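Local coordinates for A-type flavoprotein (Giardia intestinalis, PDB 2Q9U) that probably transfers electrons through bound flavin mononucleotide to a mu-oxo-diiron centre, scavenging oxygen for the parasite as a flavodiiron protein, at residues Val192-Leu204 / Ser296-Ser308. Residues are numbered along the deposited sequence; the frame is centred on the assembly and turned at random.
Sequences VMHLFKEYTANIL and SDITKVALHTYDS. With NO3 (nitrate ion), chain C.
Glu198 and Leu303 mark the crossing of helices 192-204 and 298-306, whose axes approach to 8.2 Å and run at 102° to each other. The pair is a worked example of how a flavodiiron protein joins its two domains: the first helix belongs to the metallo-beta-lactamase-like domain, the second to the flavodoxin-like domain. At the centre the small Ala201 allows close approach, its CB lying 3.5 Å from Ala302 O and 3.6 Å from Tyr306 CB. With CG anti to the backbone N (chi1 172°), Tyr306 lays its ring across the first helix, past Ala201 and between the methyl of Thr200 and CG of Lys197; its hydroxyl is bonded to Glu245. Leu303 divides its branches, CD1 resting on the backbone of Glu198 at its CA while CD2 meets His194 CE1 at 3.5 Å. The extended Glu198 side chain runs at about a right angle to that of Thr299, its carboxylate carbon CD packing 3.8 Å from Thr299 CG2. Charges at the border are bridged by water: one molecule links Lys197 NZ to Asp307 OD2, another Glu198 OE2 to Lys300 NZ, the lysine that also salt-bridges Asp297. Tyr332 holds Asn202 OD1, and the amide's ND2 spans both helices, donating to Glu198 O at 2.8 Å within its own helix and, nearly straight at 165°, to Thr299 O at 3.2 Å, with both acceptors in the amide plane.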
loop_
_atom_site.group_PDB
_atom_site.type_symbol
_atom_site.label_atom_id
_atom_site.label_comp_id
_atom_site.label_asym_id
_atom_site.label_seq_id
_atom_site.Cartn_x
_atom_site.Cartn_y
_atom_site.Cartn_z
ATOM N N VAL A 192 -21.971 4.692 -11.695
ATOM C CA VAL A 192 -22.611 5.229 -10.488
ATOM C C VAL A 192 -23.361 4.085 -9.789
ATOM O O VAL A 192 -23.289 3.933 -8.566
ATOM C CB VAL A 192 -23.569 6.382 -10.801
ATOM C CG1 VAL A 192 -24.192 6.948 -9.460
ATOM C CG2 VAL A 192 -22.854 7.502 -11.573
ATOM N N MET A 193 -24.045 3.244 -10.575
ATOM C CA MET A 193 -24.799 2.144 -9.993
ATOM C C MET A 193 -23.894 1.127 -9.355
ATOM O O MET A 193 -24.231 0.576 -8.303
ATOM C CB MET A 193 -25.747 1.495 -11.012
ATOM C CG MET A 193 -26.962 2.326 -11.336
ATOM S SD MET A 193 -28.024 2.638 -9.869
ATOM C CE MET A 193 -28.294 0.975 -9.224
ATOM N N HIS A 194 -22.741 0.875 -9.982
ATOM C CA HIS A 194 -21.727 0.015 -9.353
ATOM C C HIS A 194 -21.360 0.529 -7.954
ATOM O O HIS A 194 -21.344 -0.235 -6.987
ATOM C CB HIS A 194 -20.492 -0.091 -10.256
ATOM C CG HIS A 194 -19.298 -0.679 -9.582
ATOM N ND1 HIS A 194 -19.008 -2.019 -9.623
ATOM C CD2 HIS A 194 -18.325 -0.102 -8.837
ATOM C CE1 HIS A 194 -17.896 -2.250 -8.945
ATOM N NE2 HIS A 194 -17.465 -1.104 -8.450
ATOM N N LEU A 195 -21.072 1.822 -7.839
ATOM C CA LEU A 195 -20.667 2.380 -6.539
ATOM C C LEU A 195 -21.854 2.477 -5.578
ATOM O O LEU A 195 -21.692 2.353 -4.346
ATOM C CB LEU A 195 -19.999 3.747 -6.750
ATOM C CG LEU A 195 -18.646 3.677 -7.490
ATOM C CD1 LEU A 195 -18.173 5.107 -7.787
ATOM C CD2 LEU A 195 -17.579 2.893 -6.675
ATOM N N PHE A 196 -23.051 2.687 -6.148
ATOM C CA PHE A 196 -24.301 2.733 -5.368
ATOM C C PHE A 196 -24.501 1.360 -4.702
ATOM O O PHE A 196 -24.851 1.264 -3.524
ATOM C CB PHE A 196 -25.457 3.087 -6.313
ATOM C CG PHE A 196 -26.847 2.992 -5.698
ATOM C CD1 PHE A 196 -27.529 1.774 -5.634
ATOM C CD2 PHE A 196 -27.488 4.142 -5.231
ATOM C CE1 PHE A 196 -28.832 1.710 -5.106
ATOM C CE2 PHE A 196 -28.797 4.086 -4.721
ATOM C CZ PHE A 196 -29.454 2.874 -4.654
ATOM N N LYS A 197 -24.254 0.297 -5.468
ATOM C CA LYS A 197 -24.290 -1.085 -4.934
ATOM C C LYS A 197 -23.198 -1.360 -3.907
ATOM O O LYS A 197 -23.432 -2.036 -2.887
ATOM C CB LYS A 197 -24.199 -2.117 -6.059
ATOM C CG LYS A 197 -25.459 -2.224 -6.899
ATOM C CD LYS A 197 -25.229 -3.216 -8.058
ATOM C CE LYS A 197 -26.369 -3.209 -9.051
ATOM N NZ LYS A 197 -26.091 -4.068 -10.266
ATOM N N GLU A 198 -21.998 -0.832 -4.149
ATOM C CA GLU A 198 -20.927 -1.039 -3.174
ATOM C C GLU A 198 -21.315 -0.366 -1.844
ATOM O O GLU A 198 -21.060 -0.904 -0.749
ATOM C CB GLU A 198 -19.588 -0.493 -3.703
ATOM C CG GLU A 198 -18.371 -1.003 -2.912
ATOM C CD GLU A 198 -17.079 -0.408 -3.427
ATOM O OE1 GLU A 198 -16.936 0.827 -3.350
ATOM O OE2 GLU A 198 -16.220 -1.169 -3.916
ATOM N N TYR A 199 -21.898 0.828 -1.942
ATOM C CA TYR A 199 -22.324 1.547 -0.725
ATOM C C TYR A 199 -23.401 0.749 0.029
ATOM O O TYR A 199 -23.328 0.561 1.262
ATOM C CB TYR A 199 -22.847 2.934 -1.087
ATOM C CG TYR A 199 -23.072 3.786 0.120
ATOM C CD1 TYR A 199 -24.267 3.702 0.849
ATOM C CD2 TYR A 199 -22.089 4.701 0.538
ATOM C CE1 TYR A 199 -24.490 4.507 1.982
ATOM C CE2 TYR A 199 -22.300 5.514 1.655
ATOM C CZ TYR A 199 -23.499 5.405 2.378
ATOM O OH TYR A 199 -23.671 6.216 3.482
ATOM N N THR A 200 -24.396 0.277 -0.710
ATOM C CA THR A 200 -25.480 -0.537 -0.133
ATOM C C THR A 200 -24.932 -1.765 0.603
ATOM O O THR A 200 -25.276 -2.028 1.769
ATOM C CB THR A 200 -26.459 -1.007 -1.214
ATOM O OG1 THR A 200 -26.897 0.125 -1.963
ATOM C CG2 THR A 200 -27.671 -1.666 -0.554
ATOM N N ALA A 201 -24.072 -2.512 -0.094
ATOM C CA ALA A 201 -23.469 -3.726 0.450
ATOM C C ALA A 201 -22.694 -3.458 1.744
ATOM O O ALA A 201 -22.814 -4.225 2.711
ATOM C CB ALA A 201 -22.511 -4.373 -0.642
ATOM N N ASN A 202 -21.924 -2.360 1.777
ATOM C CA ASN A 202 -20.976 -2.096 2.879
ATOM C C ASN A 202 -21.536 -1.336 4.058
ATOM O O ASN A 202 -21.036 -1.476 5.161
ATOM C CB ASN A 202 -19.761 -1.317 2.376
ATOM C CG ASN A 202 -18.768 -2.209 1.663
ATOM O OD1 ASN A 202 -17.880 -2.785 2.287
ATOM N ND2 ASN A 202 -18.919 -2.328 0.348
ATOM N N ILE A 203 -22.539 -0.504 3.812
ATOM C CA ILE A 203 -23.069 0.382 4.862
ATOM C C ILE A 203 -24.449 -0.094 5.306
ATOM O O ILE A 203 -24.769 -0.092 6.505
ATOM C CB ILE A 203 -23.099 1.859 4.405
ATOM C CG1 ILE A 203 -21.719 2.290 3.834
ATOM C CG2 ILE A 203 -23.617 2.794 5.548
ATOM C CD1 ILE A 203 -20.565 2.100 4.801
ATOM N N LEU A 204 -25.242 -0.550 4.344
ATOM C CA LEU A 204 -26.648 -0.817 4.607
ATOM C C LEU A 204 -26.993 -2.286 4.688
ATOM O O LEU A 204 -28.164 -2.635 4.916
ATOM C CB LEU A 204 -27.519 -0.114 3.538
ATOM C CG LEU A 204 -27.354 1.411 3.332
ATOM C CD1 LEU A 204 -28.180 1.888 2.115
ATOM C CD2 LEU A 204 -27.705 2.234 4.567
ATOM N N SER A 296 -7.138 -8.072 -2.622
ATOM C CA SER A 296 -8.500 -7.564 -2.558
ATOM C C SER A 296 -8.675 -6.894 -1.209
ATOM O O SER A 296 -7.697 -6.627 -0.507
ATOM C CB SER A 296 -9.517 -8.698 -2.789
ATOM O OG SER A 296 -10.833 -8.180 -2.990
ATOM N N ASP A 297 -9.902 -6.577 -0.844
ATOM C CA ASP A 297 -10.128 -5.965 0.441
ATOM C C ASP A 297 -11.557 -6.276 0.849
ATOM O O ASP A 297 -12.350 -6.730 0.017
ATOM C CB ASP A 297 -9.840 -4.462 0.387
ATOM C CG ASP A 297 -10.694 -3.736 -0.645
ATOM O OD1 ASP A 297 -11.935 -3.791 -0.529
ATOM O OD2 ASP A 297 -10.122 -3.094 -1.559
ATOM N N ILE A 298 -11.874 -6.042 2.115
ATOM C CA ILE A 298 -13.177 -6.453 2.638
ATOM C C ILE A 298 -14.307 -5.663 1.946
ATOM O O ILE A 298 -15.434 -6.135 1.862
ATOM C CB ILE A 298 -13.241 -6.291 4.205
ATOM C CG1 ILE A 298 -12.892 -4.836 4.620
ATOM C CG2 ILE A 298 -12.346 -7.367 4.905
ATOM C CD1 ILE A 298 -13.231 -4.487 6.072
ATOM N N THR A 299 -14.008 -4.452 1.470
ATOM C CA THR A 299 -15.018 -3.639 0.776
ATOM C C THR A 299 -15.507 -4.330 -0.520
ATOM O O THR A 299 -16.708 -4.350 -0.839
ATOM C CB THR A 299 -14.477 -2.220 0.457
ATOM O OG1 THR A 299 -13.894 -1.671 1.653
ATOM C CG2 THR A 299 -15.612 -1.297 -0.056
ATOM N N LYS A 300 -14.556 -4.891 -1.252
ATOM C CA LYS A 300 -14.855 -5.638 -2.468
ATOM C C LYS A 300 -15.505 -7.002 -2.152
ATOM O O LYS A 300 -16.379 -7.481 -2.889
ATOM C CB LYS A 300 -13.567 -5.744 -3.301
ATOM C CG LYS A 300 -13.207 -4.320 -3.824
ATOM C CD LYS A 300 -11.871 -4.192 -4.519
ATOM C CE LYS A 300 -11.616 -2.704 -4.846
ATOM N NZ LYS A 300 -11.400 -1.838 -3.611
ATOM N N VAL A 301 -15.084 -7.614 -1.055
ATOM C CA VAL A 301 -15.731 -8.859 -0.602
ATOM C C VAL A 301 -17.247 -8.594 -0.394
ATOM O O VAL A 301 -18.117 -9.375 -0.848
ATOM C CB VAL A 301 -15.038 -9.417 0.682
ATOM C CG1 VAL A 301 -15.811 -10.593 1.283
ATOM C CG2 VAL A 301 -13.567 -9.852 0.373
ATOM N N ALA A 302 -17.555 -7.501 0.294
ATOM C CA ALA A 302 -18.959 -7.110 0.539
ATOM C C ALA A 302 -19.657 -6.842 -0.785
ATOM O O ALA A 302 -20.731 -7.366 -1.035
ATOM C CB ALA A 302 -19.048 -5.894 1.481
ATOM N N LEU A 303 -19.028 -6.056 -1.653
ATOM C CA LEU A 303 -19.599 -5.792 -2.979
ATOM C C LEU A 303 -20.041 -7.065 -3.732
ATOM O O LEU A 303 -21.165 -7.139 -4.273
ATOM C CB LEU A 303 -18.580 -5.030 -3.824
ATOM C CG LEU A 303 -18.883 -4.790 -5.316
ATOM C CD1 LEU A 303 -20.177 -3.926 -5.484
ATOM C CD2 LEU A 303 -17.701 -4.152 -6.023
ATOM N N HIS A 304 -19.157 -8.053 -3.791
ATOM C CA HIS A 304 -19.404 -9.217 -4.616
ATOM C C HIS A 304 -20.320 -10.236 -3.980
ATOM O O HIS A 304 -21.166 -10.793 -4.658
ATOM C CB HIS A 304 -18.087 -9.822 -5.164
ATOM C CG HIS A 304 -17.464 -8.955 -6.211
ATOM N ND1 HIS A 304 -18.040 -8.774 -7.449
ATOM C CD2 HIS A 304 -16.357 -8.175 -6.193
ATOM C CE1 HIS A 304 -17.293 -7.953 -8.170
ATOM N NE2 HIS A 304 -16.275 -7.565 -7.424
ATOM N N THR A 305 -20.173 -10.447 -2.679
ATOM C CA THR A 305 -21.060 -11.357 -1.942
ATOM C C THR A 305 -22.509 -10.842 -1.895
ATOM O O THR A 305 -23.447 -11.652 -1.896
ATOM C CB THR A 305 -20.549 -11.657 -0.510
ATOM O OG1 THR A 305 -20.385 -10.436 0.240
ATOM C CG2 THR A 305 -19.200 -12.411 -0.549
ATOM N N TYR A 306 -22.671 -9.533 -1.777
ATOM C CA TYR A 306 -23.956 -8.847 -1.955
ATOM C C TYR A 306 -24.906 -9.469 -3.006
ATOM O O TYR A 306 -26.003 -9.798 -2.711
ATOM C CB TYR A 306 -23.729 -7.356 -2.209
ATOM C CG TYR A 306 -24.929 -6.524 -2.599
ATOM C CD1 TYR A 306 -25.811 -6.089 -1.678
ATOM C CD2 TYR A 306 -25.142 -6.141 -3.902
ATOM C CE1 TYR A 306 -26.891 -5.308 -2.036
ATOM C CE2 TYR A 306 -26.197 -5.396 -4.274
ATOM C CZ TYR A 306 -27.076 -4.970 -3.324
ATOM O OH TYR A 306 -28.122 -4.208 -3.665
ATOM N N ASP A 307 -24.392 -9.662 -4.212
ATOM C CA ASP A 307 -25.240 -10.005 -5.349
ATOM C C ASP A 307 -24.790 -11.309 -5.997
ATOM O O ASP A 307 -25.047 -11.548 -7.178
ATOM C CB ASP A 307 -25.234 -8.875 -6.380
ATOM C CG ASP A 307 -23.887 -8.710 -7.056
ATOM O OD1 ASP A 307 -22.918 -9.366 -6.621
ATOM O OD2 ASP A 307 -23.798 -7.923 -8.022
ATOM N N SER A 308 -24.117 -12.151 -5.219
ATOM C CA SER A 308 -23.838 -13.526 -5.634
ATOM C C SER A 308 -25.023 -14.397 -5.238
ATOM O O SER A 308 -25.647 -14.177 -4.183
ATOM C CB SER A 308 -22.564 -14.061 -4.938
ATOM O OG SER A 308 -21.411 -13.356 -5.350
HETATM N N NO3 C . -21.337 6.493 5.775
HETATM O O1 NO3 C . -20.334 5.599 5.464
HETATM O O2 NO3 C . -21.507 7.582 4.961
HETATM O O3 NO3 C . -22.198 6.303 6.835
HETATM O O HOH W 1 -26.145 -6.591 -9.169
HETATM O O HOH W 2 -13.699 -0.571 -2.809
#